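Local coordinates for protein erythrocyte binding antigen 140 (Plasmodium falciparum, PDB 4GF2) that probably binds a receptor on the host red-cell surface, through a region of tandem Duffy binding-like domains that forms one part of a longer membrane protein, at residues E362-H367 against K418-N423; L178-W183 against N251-L256. The protein carries 3 engineered substitutions. All coordinates share one frame; numbering follows the deposited sequence.

Contact 1 (E362-H367 against K418-N423); sequences EDYKEH and KKMEEN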
ATOM      1  N   GLU A 362      -1.334  -0.643   3.263  1.00 42.28           N
ATOM      2  CA  GLU A 362      -0.146  -0.357   2.465  1.00 45.90           C
ATOM      3  C   GLU A 362       0.743   0.672   3.148  1.00 45.61           C
ATOM      4  O   GLU A 362       1.965   0.558   3.118  1.00 47.87           O
ATOM      5  CB  GLU A 362      -0.528   0.117   1.061  1.00 54.72           C
ATOM      6  CG  GLU A 362      -1.118  -0.977   0.183  1.00 66.97           C
ATOM      7  CD  GLU A 362      -0.228  -2.210   0.101  1.00 77.35           C
ATOM      8  OE1 GLU A 362       1.010  -2.055   0.005  1.00 79.32           O
ATOM      9  OE2 GLU A 362      -0.767  -3.336   0.139  1.00 83.64           O
ATOM     10  N   ASP A 363       0.131   1.674   3.769  1.00 43.64           N
ATOM     11  CA  ASP A 363       0.890   2.656   4.531  1.00 42.15           C
ATOM     12  C   ASP A 363       1.539   1.970   5.720  1.00 39.42           C
ATOM     13  O   ASP A 363       2.693   2.231   6.052  1.00 38.27           O
ATOM     14  CB  ASP A 363      -0.012   3.790   5.015  1.00 44.56           C
ATOM     15  CG  ASP A 363      -0.456   4.705   3.892  1.00 50.92           C
ATOM     16  OD1 ASP A 363       0.172   4.669   2.814  1.00 52.67           O
ATOM     17  OD2 ASP A 363      -1.426   5.467   4.089  1.00 54.60           O
ATOM     18  N   TYR A 364       0.792   1.082   6.361  1.00 38.19           N
ATOM     19  CA  TYR A 364       1.294   0.415   7.549  1.00 35.97           C
ATOM     20  C   TYR A 364       2.476  -0.479   7.190  1.00 34.55           C
ATOM     21  O   TYR A 364       3.498  -0.473   7.875  1.00 33.32           O
ATOM     22  CB  TYR A 364       0.191  -0.402   8.218  1.00 37.72           C
ATOM     23  CG  TYR A 364       0.618  -0.965   9.546  1.00 38.53           C
ATOM     24  CD1 TYR A 364       1.248  -2.194   9.622  1.00 39.08           C
ATOM     25  CD2 TYR A 364       0.414  -0.256  10.723  1.00 38.91           C
ATOM     26  CE1 TYR A 364       1.653  -2.712  10.831  1.00 38.78           C
ATOM     27  CE2 TYR A 364       0.818  -0.767  11.942  1.00 38.54           C
ATOM     28  CZ  TYR A 364       1.437  -1.999  11.987  1.00 38.83           C
ATOM     29  OH  TYR A 364       1.849  -2.527  13.189  1.00 38.54           O
ATOM     30  N   LYS A 365       2.334  -1.239   6.110  1.00 36.34           N
ATOM     31  CA  LYS A 365       3.399  -2.116   5.644  1.00 41.72           C
ATOM     32  C   LYS A 365       4.631  -1.278   5.321  1.00 41.25           C
ATOM     33  O   LYS A 365       5.748  -1.585   5.744  1.00 39.89           O
ATOM     34  CB  LYS A 365       2.935  -2.882   4.405  1.00 51.84           C
ATOM     35  CG  LYS A 365       3.950  -3.863   3.847  1.00 61.81           C
ATOM     36  CD  LYS A 365       3.450  -4.497   2.554  1.00 72.42           C
ATOM     37  CE  LYS A 365       4.470  -5.471   1.978  1.00 78.47           C
ATOM     38  NZ  LYS A 365       4.004  -6.073   0.696  1.00 83.66           N
ATOM     39  N   GLU A 366       4.410  -0.198   4.584  1.00 43.35           N
ATOM     40  CA  GLU A 366       5.485   0.693   4.185  1.00 44.35           C
ATOM     41  C   GLU A 366       6.213   1.247   5.412  1.00 40.84           C
ATOM     42  O   GLU A 366       7.442   1.343   5.419  1.00 41.94           O
ATOM     43  CB  GLU A 366       4.920   1.819   3.321  1.00 47.82           C
ATOM     44  CG  GLU A 366       5.951   2.771   2.778  1.00 51.75           C
ATOM     45  CD  GLU A 366       5.357   3.763   1.793  1.00 57.76           C
ATOM     46  OE1 GLU A 366       4.324   3.443   1.167  1.00 56.54           O
ATOM     47  OE2 GLU A 366       5.925   4.866   1.649  1.00 63.76           O
ATOM     48  N   HIS A 367       5.463   1.588   6.459  1.00 37.62           N
ATOM     49  CA  HIS A 367       6.079   2.097   7.679  1.00 35.56           C
ATOM     50  C   HIS A 367       6.900   1.029   8.399  1.00 36.15           C
ATOM     51  O   HIS A 367       7.995   1.303   8.890  1.00 38.66           O
ATOM     52  CB  HIS A 367       5.029   2.643   8.642  1.00 34.64           C
ATOM     53  CG  HIS A 367       5.610   3.169   9.916  1.00 36.62           C
ATOM     54  ND1 HIS A 367       5.800   4.514  10.148  1.00 38.78           N
ATOM     55  CD2 HIS A 367       6.069   2.528  11.019  1.00 37.79           C
ATOM     56  CE1 HIS A 367       6.344   4.681  11.341  1.00 39.56           C
ATOM     57  NE2 HIS A 367       6.518   3.492  11.889  1.00 38.95           N
ATOM     58  N   LYS A 418       3.164   0.120  21.475  1.00 38.88           N
ATOM     59  CA  LYS A 418       1.715   0.020  21.634  1.00 39.96           C
ATOM     60  C   LYS A 418       0.969   0.602  20.445  1.00 38.88           C
ATOM     61  O   LYS A 418       0.043  -0.015  19.916  1.00 39.18           O
ATOM     62  CB  LYS A 418       1.257   0.750  22.895  1.00 44.87           C
ATOM     63  CG  LYS A 418       1.092  -0.121  24.119  1.00 52.56           C
ATOM     64  CD  LYS A 418      -0.351  -0.093  24.608  1.00 61.87           C
ATOM     65  CE  LYS A 418      -0.446  -0.376  26.099  1.00 70.26           C
ATOM     66  NZ  LYS A 418      -1.855  -0.353  26.584  1.00 75.75           N
ATOM     67  N   LYS A 419       1.360   1.800  20.035  1.00 39.09           N
ATOM     68  CA  LYS A 419       0.694   2.457  18.916  1.00 41.58           C
ATOM     69  C   LYS A 419       0.895   1.689  17.619  1.00 41.37           C
ATOM     70  O   LYS A 419       0.039   1.714  16.738  1.00 44.07           O
ATOM     71  CB  LYS A 419       1.170   3.902  18.774  1.00 44.36           C
ATOM     72  CG  LYS A 419       0.631   4.781  19.883  1.00 48.19           C
ATOM     73  CD  LYS A 419       0.709   6.249  19.543  1.00 50.74           C
ATOM     74  CE  LYS A 419       0.017   7.090  20.601  1.00 54.33           C
ATOM     75  NZ  LYS A 419      -1.410   6.709  20.795  1.00 55.56           N
ATOM     76  N   MET A 420       2.022   0.997  17.510  1.00 38.80           N
ATOM     77  CA  MET A 420       2.278   0.167  16.347  1.00 37.39           C
ATOM     78  C   MET A 420       1.257  -0.968  16.317  1.00 35.44           C
ATOM     79  O   MET A 420       0.668  -1.269  15.276  1.00 35.66           O
ATOM     80  CB  MET A 420       3.702  -0.387  16.398  1.00 40.06           C
ATOM     81  CG  MET A 420       4.198  -0.933  15.078  1.00 42.76           C
ATOM     82  SD  MET A 420       4.189   0.322  13.786  1.00 55.96           S
ATOM     83  CE  MET A 420       4.603  -0.664  12.350  1.00 74.71           C
ATOM     84  N   GLU A 421       1.040  -1.581  17.474  1.00 34.82           N
ATOM     85  CA  GLU A 421       0.110  -2.692  17.599  1.00 37.10           C
ATOM     86  C   GLU A 421      -1.321  -2.239  17.339  1.00 39.81           C
ATOM     87  O   GLU A 421      -2.061  -2.871  16.584  1.00 41.01           O
ATOM     88  CB  GLU A 421       0.208  -3.290  19.002  1.00 38.33           C
ATOM     89  CG  GLU A 421      -0.765  -4.415  19.268  1.00 41.05           C
ATOM     90  CD  GLU A 421      -0.734  -4.871  20.710  1.00 42.84           C
ATOM     91  OE1 GLU A 421       0.204  -4.479  21.432  1.00 41.20           O
ATOM     92  OE2 GLU A 421      -1.648  -5.617  21.122  1.00 45.59           O
ATOM     93  N   GLU A 422      -1.706  -1.143  17.979  1.00 40.61           N
ATOM     94  CA  GLU A 422      -3.067  -0.641  17.878  1.00 42.06           C
ATOM     95  C   GLU A 422      -3.377  -0.168  16.464  1.00 43.04           C
ATOM     96  O   GLU A 422      -4.509  -0.272  16.000  1.00 47.25           O
ATOM     97  CB  GLU A 422      -3.279   0.490  18.881  1.00 43.42           C
ATOM     98  CG  GLU A 422      -3.182   0.035  20.330  1.00 48.42           C
ATOM     99  CD  GLU A 422      -3.199   1.196  21.309  1.00 55.84           C
ATOM    100  OE1 GLU A 422      -2.859   2.326  20.893  1.00 60.01           O
ATOM    101  OE2 GLU A 422      -3.552   0.978  22.490  1.00 59.15           O
ATOM    102  N   ASN A 423      -2.368   0.338  15.768  1.00 38.62           N
ATOM    103  CA  ASN A 423      -2.587   0.831  14.419  1.00 36.82           C
ATOM    104  C   ASN A 423      -2.713  -0.295  13.404  1.00 40.27           C
ATOM    105  O   ASN A 423      -3.254  -0.100  12.318  1.00 44.64           O
ATOM    106  CB  ASN A 423      -1.497   1.825  14.028  1.00 33.36           C
ATOM    107  CG  ASN A 423      -1.741   3.189  14.624  1.00 35.16           C
ATOM    108  OD1 ASN A 423      -2.881   3.547  14.910  1.00 40.35           O
ATOM    109  ND2 ASN A 423      -0.684   3.955  14.819  1.00 32.49           N
TER

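Contact 2 (L178-W183 against N251-L256); sequences LWIKEW and NFLNDL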
ATOM      1  N   LEU A 178     -16.563   4.491 -31.916  1.00 44.16           N
ATOM      2  CA  LEU A 178     -16.946   5.763 -31.316  1.00 40.93           C
ATOM      3  C   LEU A 178     -16.769   5.740 -29.800  1.00 39.82           C
ATOM      4  O   LEU A 178     -16.331   6.727 -29.215  1.00 37.62           O
ATOM      5  CB  LEU A 178     -18.395   6.110 -31.670  1.00 38.50           C
ATOM      6  CG  LEU A 178     -18.672   6.340 -33.157  1.00 38.83           C
ATOM      7  CD1 LEU A 178     -20.159   6.556 -33.419  1.00 40.05           C
ATOM      8  CD2 LEU A 178     -17.864   7.515 -33.673  1.00 38.00           C
ATOM      9  N   TRP A 179     -17.098   4.619 -29.164  1.00 41.46           N
ATOM     10  CA  TRP A 179     -16.977   4.523 -27.709  1.00 42.35           C
ATOM     11  C   TRP A 179     -15.519   4.559 -27.271  1.00 46.48           C
ATOM     12  O   TRP A 179     -15.167   5.258 -26.323  1.00 49.01           O
ATOM     13  CB  TRP A 179     -17.654   3.262 -27.177  1.00 40.12           C
ATOM     14  CG  TRP A 179     -19.137   3.397 -27.038  1.00 37.77           C
ATOM     15  CD1 TRP A 179     -19.928   4.364 -27.589  1.00 37.33           C
ATOM     16  CD2 TRP A 179     -20.010   2.542 -26.291  1.00 37.42           C
ATOM     17  NE1 TRP A 179     -21.242   4.157 -27.238  1.00 36.69           N
ATOM     18  CE2 TRP A 179     -21.318   3.045 -26.441  1.00 36.26           C
ATOM     19  CE3 TRP A 179     -19.815   1.395 -25.516  1.00 39.90           C
ATOM     20  CZ2 TRP A 179     -22.422   2.444 -25.843  1.00 37.38           C
ATOM     21  CZ3 TRP A 179     -20.914   0.797 -24.926  1.00 41.63           C
ATOM     22  CH2 TRP A 179     -22.200   1.321 -25.092  1.00 40.32           C
ATOM     23  N   ILE A 180     -14.668   3.816 -27.968  1.00 45.90           N
ATOM     24  CA  ILE A 180     -13.244   3.819 -27.658  1.00 44.36           C
ATOM     25  C   ILE A 180     -12.690   5.246 -27.737  1.00 45.28           C
ATOM     26  O   ILE A 180     -11.979   5.696 -26.840  1.00 47.62           O
ATOM     27  CB  ILE A 180     -12.463   2.875 -28.596  1.00 43.18           C
ATOM     28  CG1 ILE A 180     -12.690   1.420 -28.172  1.00 43.77           C
ATOM     29  CG2 ILE A 180     -10.977   3.189 -28.564  1.00 42.49           C
ATOM     30  CD1 ILE A 180     -11.964   0.396 -29.024  1.00 47.12           C
ATOM     31  N   LYS A 181     -13.037   5.958 -28.804  1.00 44.25           N
ATOM     32  CA  LYS A 181     -12.584   7.331 -28.990  1.00 44.21           C
ATOM     33  C   LYS A 181     -13.048   8.222 -27.845  1.00 41.79           C
ATOM     34  O   LYS A 181     -12.270   9.010 -27.303  1.00 42.97           O
ATOM     35  CB  LYS A 181     -13.111   7.891 -30.312  1.00 46.22           C
ATOM     36  CG  LYS A 181     -12.317   7.482 -31.545  1.00 50.72           C
ATOM     37  CD  LYS A 181     -13.210   7.493 -32.775  1.00 53.36           C
ATOM     38  CE  LYS A 181     -12.464   7.892 -34.022  1.00 58.81           C
ATOM     39  NZ  LYS A 181     -13.388   7.943 -35.189  1.00 60.29           N
ATOM     40  N   GLU A 182     -14.327   8.109 -27.495  1.00 39.80           N
ATOM     41  CA  GLU A 182     -14.900   8.912 -26.425  1.00 39.94           C
ATOM     42  C   GLU A 182     -14.197   8.585 -25.114  1.00 41.23           C
ATOM     43  O   GLU A 182     -13.770   9.480 -24.387  1.00 42.35           O
ATOM     44  CB  GLU A 182     -16.409   8.657 -26.292  1.00 40.14           C
ATOM     45  CG  GLU A 182     -17.080   9.482 -25.186  1.00 42.20           C
ATOM     46  CD  GLU A 182     -18.555   9.166 -25.004  1.00 44.28           C
ATOM     47  OE1 GLU A 182     -19.050   8.209 -25.637  1.00 44.97           O
ATOM     48  OE2 GLU A 182     -19.225   9.882 -24.225  1.00 46.26           O
ATOM     49  N   TRP A 183     -14.067   7.294 -24.828  1.00 41.38           N
ATOM     50  CA  TRP A 183     -13.427   6.843 -23.599  1.00 42.20           C
ATOM     51  C   TRP A 183     -12.000   7.366 -23.508  1.00 45.47           C
ATOM     52  O   TRP A 183     -11.566   7.827 -22.451  1.00 47.66           O
ATOM     53  CB  TRP A 183     -13.423   5.316 -23.523  1.00 40.98           C
ATOM     54  CG  TRP A 183     -12.804   4.814 -22.270  1.00 40.23           C
ATOM     55  CD1 TRP A 183     -13.448   4.460 -21.124  1.00 41.27           C
ATOM     56  CD2 TRP A 183     -11.409   4.626 -22.023  1.00 40.25           C
ATOM     57  NE1 TRP A 183     -12.542   4.056 -20.178  1.00 41.97           N
ATOM     58  CE2 TRP A 183     -11.280   4.150 -20.705  1.00 41.30           C
ATOM     59  CE3 TRP A 183     -10.255   4.813 -22.788  1.00 40.95           C
ATOM     60  CZ2 TRP A 183     -10.045   3.857 -20.133  1.00 42.67           C
ATOM     61  CZ3 TRP A 183      -9.030   4.522 -22.222  1.00 43.34           C
ATOM     62  CH2 TRP A 183      -8.933   4.051 -20.907  1.00 43.67           C
ATOM     63  N   ASN A 251      -5.454  -0.913 -37.905  1.00 83.04           N
ATOM     64  CA  ASN A 251      -4.571  -0.373 -36.877  1.00 85.87           C
ATOM     65  C   ASN A 251      -5.267   0.623 -35.962  1.00 83.59           C
ATOM     66  O   ASN A 251      -4.614   1.442 -35.314  1.00 84.74           O
ATOM     67  CB  ASN A 251      -3.361   0.301 -37.524  1.00 89.41           C
ATOM     68  CG  ASN A 251      -2.622  -0.617 -38.469  1.00 95.06           C
ATOM     69  OD1 ASN A 251      -1.815  -1.445 -38.046  1.00 99.10           O
ATOM     70  ND2 ASN A 251      -2.897  -0.479 -39.761  1.00 95.20           N
ATOM     71  N   PHE A 252      -6.592   0.555 -35.909  1.00 79.42           N
ATOM     72  CA  PHE A 252      -7.359   1.465 -35.071  1.00 72.34           C
ATOM     73  C   PHE A 252      -6.758   1.537 -33.673  1.00 71.19           C
ATOM     74  O   PHE A 252      -6.383   2.613 -33.205  1.00 69.96           O
ATOM     75  CB  PHE A 252      -8.821   1.023 -35.000  1.00 66.44           C
ATOM     76  CG  PHE A 252      -9.694   1.943 -34.195  1.00 60.75           C
ATOM     77  CD1 PHE A 252      -9.981   3.217 -34.648  1.00 60.28           C
ATOM     78  CD2 PHE A 252     -10.228   1.530 -32.986  1.00 57.73           C
ATOM     79  CE1 PHE A 252     -10.786   4.065 -33.909  1.00 57.69           C
ATOM     80  CE2 PHE A 252     -11.034   2.372 -32.247  1.00 54.90           C
ATOM     81  CZ  PHE A 252     -11.313   3.642 -32.708  1.00 55.43           C
ATOM     82  N   LEU A 253      -6.659   0.391 -33.008  1.00 71.62           N
ATOM     83  CA  LEU A 253      -6.136   0.352 -31.644  1.00 71.26           C
ATOM     84  C   LEU A 253      -4.679   0.795 -31.619  1.00 74.62           C
ATOM     85  O   LEU A 253      -4.278   1.591 -30.771  1.00 70.99           O
ATOM     86  CB  LEU A 253      -6.270  -1.052 -31.050  1.00 71.33           C
ATOM     87  CG  LEU A 253      -7.702  -1.580 -30.948  1.00 66.79           C
ATOM     88  CD1 LEU A 253      -7.710  -3.024 -30.476  1.00 67.06           C
ATOM     89  CD2 LEU A 253      -8.532  -0.703 -30.023  1.00 63.10           C
ATOM     90  N   ASN A 254      -3.895   0.277 -32.560  1.00 82.55           N
ATOM     91  CA  ASN A 254      -2.482   0.619 -32.656  1.00 89.58           C
ATOM     92  C   ASN A 254      -2.276   2.121 -32.833  1.00 89.18           C
ATOM     93  O   ASN A 254      -1.632   2.769 -32.005  1.00 86.03           O
ATOM     94  CB  ASN A 254      -1.832  -0.135 -33.818  1.00 97.34           C
ATOM     95  CG  ASN A 254      -0.388   0.269 -34.038  1.00103.16           C
ATOM     96  OD1 ASN A 254      -0.065   0.957 -35.007  1.00106.74           O
ATOM     97  ND2 ASN A 254       0.489  -0.152 -33.134  1.00104.49           N
ATOM     98  N   ASP A 255      -2.822   2.665 -33.916  1.00 93.12           N
ATOM     99  CA  ASP A 255      -2.772   4.103 -34.169  1.00 95.22           C
ATOM    100  C   ASP A 255      -3.122   4.881 -32.906  1.00 90.73           C
ATOM    101  O   ASP A 255      -2.404   5.802 -32.518  1.00 93.00           O
ATOM    102  CB  ASP A 255      -3.742   4.486 -35.289  1.00 98.15           C
ATOM    103  CG  ASP A 255      -3.352   3.895 -36.628  1.00105.79           C
ATOM    104  OD1 ASP A 255      -2.139   3.731 -36.877  1.00111.07           O
ATOM    105  OD2 ASP A 255      -4.258   3.599 -37.434  1.00106.61           O
ATOM    106  N   LEU A 256      -4.225   4.504 -32.268  1.00 84.55           N
ATOM    107  CA  LEU A 256      -4.681   5.183 -31.061  1.00 79.48           C
ATOM    108  C   LEU A 256      -3.605   5.200 -29.982  1.00 81.64           C
ATOM    109  O   LEU A 256      -3.448   6.189 -29.267  1.00 78.77           O
ATOM    110  CB  LEU A 256      -5.951   4.518 -30.528  1.00 74.45           C
ATOM    111  CG  LEU A 256      -6.383   4.937 -29.122  1.00 70.76           C
ATOM    112  CD1 LEU A 256      -7.871   5.217 -29.080  1.00 67.05           C
ATOM    113  CD2 LEU A 256      -6.015   3.856 -28.120  1.00 71.76           C
TER

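Contact 1 (E362-H367 against K418-N423)
Within the second Duffy binding-like domain, a buried helix-helix contact is closed by Tyr364 reaching across to Met420. The two short helical segments run roughly antiparallel, at 149° between their N-to-C directions, and their axes come to 11.7 Å at closest approach, a wide spacing, bridged here by the side chains of Tyr364 and Met420. Tyr364 does so with its hydroxyl: OH donates a hydrogen bond of 2.7 Å to the backbone O of Met420. The donor stands above the carbonyl plane, 52° out of it, so the bond does not follow a lone pair. The carbonyl oxygen itself lies at the edge of the ring, near its plane.

The side chain of Met420 then folds back toward the same tyrosine. Its bend at chi2 (59°) brings CE to 3.5 Å from Tyr364 CZ, while SD sits 4.7 Å from the Tyr364 ring centroid, an oblique Met-aromatic contact. Tyr364 is therefore held both at its polar end and along its ring. CE of Met420 also meets CD2 of His367 at 3.8 Å, so the end of the Met420 side chain touches both Tyr364 and His367, crossing each obliquely. Nearer the root of the tyrosine ring, CE2 of Tyr364 lies 4.1 Å from CB of Asn423. The imidazole is fixed from elsewhere, its NE2 hydrogen-bonded to Leu350 O.

Helix 388-407 packs against this junction through Ile406, which touches both Tyr364 and Met420. Trp445 of helix 435-457 meets the Tyr364 ring edge-to-face, so the joint between helices 361-382 and 415-427 belongs to a larger helical bundle.

Contact 2 (L178-W183 against N251-L256)
Ile180 meets three residues of the facing segment, Phe252, Leu253 and Leu256, and its two branches divide the work. CG2 lies 3.8 Å from Phe252 CE2 and 3.7 Å from Leu256 CD1, whereas CD1 reaches Leu253 CD2, also at 3.7 Å. The extended outer torsion of the isoleucine (chi2 180°) carries CD1 away from the main chain to that leucine. CD1 also lies in the plane of the Phe252 ring, at its edge, while CG2 approaches the same ring obliquely. Lys181 adds its aliphatic part to another stretch of the ring edge: CG is 4.1 Å from Phe252 CZ, and CE is 4.2 Å from CE1. All the contacts are carbon to carbon and no hydrogen bond crosses, so the contact is apolar, with 231 Å² buried over both sides.

Phe252 projects toward helix 175-202 with CG trans to its own N (chi1 -178°), and the ring of Tyr240 stacks on it. Lys181 NZ forms a salt bridge with Glu173 OE2, which probably helps hold the alkyl chain beside the phenylalanine. Asp248 accepts hydrogen bonds from the backbone N of Leu253 and of Asn254, bonds that would steady the first turn of the short helix, which carries Phe252 and Leu253.

The segment axes are nearly parallel, at 14°, and 11.9 Å apart at closest approach. Helix 213-242 supports both partners: Leu253 rests on Thr237 and Tyr240, while Trp183 packs on Met233 and Leu236. This helix-to-helix packing thus joins short helix 252-259 to helix 175-202 of the first Duffy binding-like domain, directly and through helix 213-242.

Contact 2 comes first along the chain and closes before contact 1 opens, so the two are in series. Their centres lie about 44 Å apart, with about 23 Å between nearest atoms, and they share no helix. Contact 1 joins helices 361-382 and 415-427 in the second Duffy binding-like domain, its centre about 12 Å from the centre of the chain. The centre of contact 2 lies about 32 Å from that point; it joins helix 175-202, whose 178-183 segment belongs to the first Duffy binding-like domain, to helix 252-259. Their separation and lack of direct touch fit an elongated chain (radius of gyration 38 Å) in which helices pack locally in separate regions.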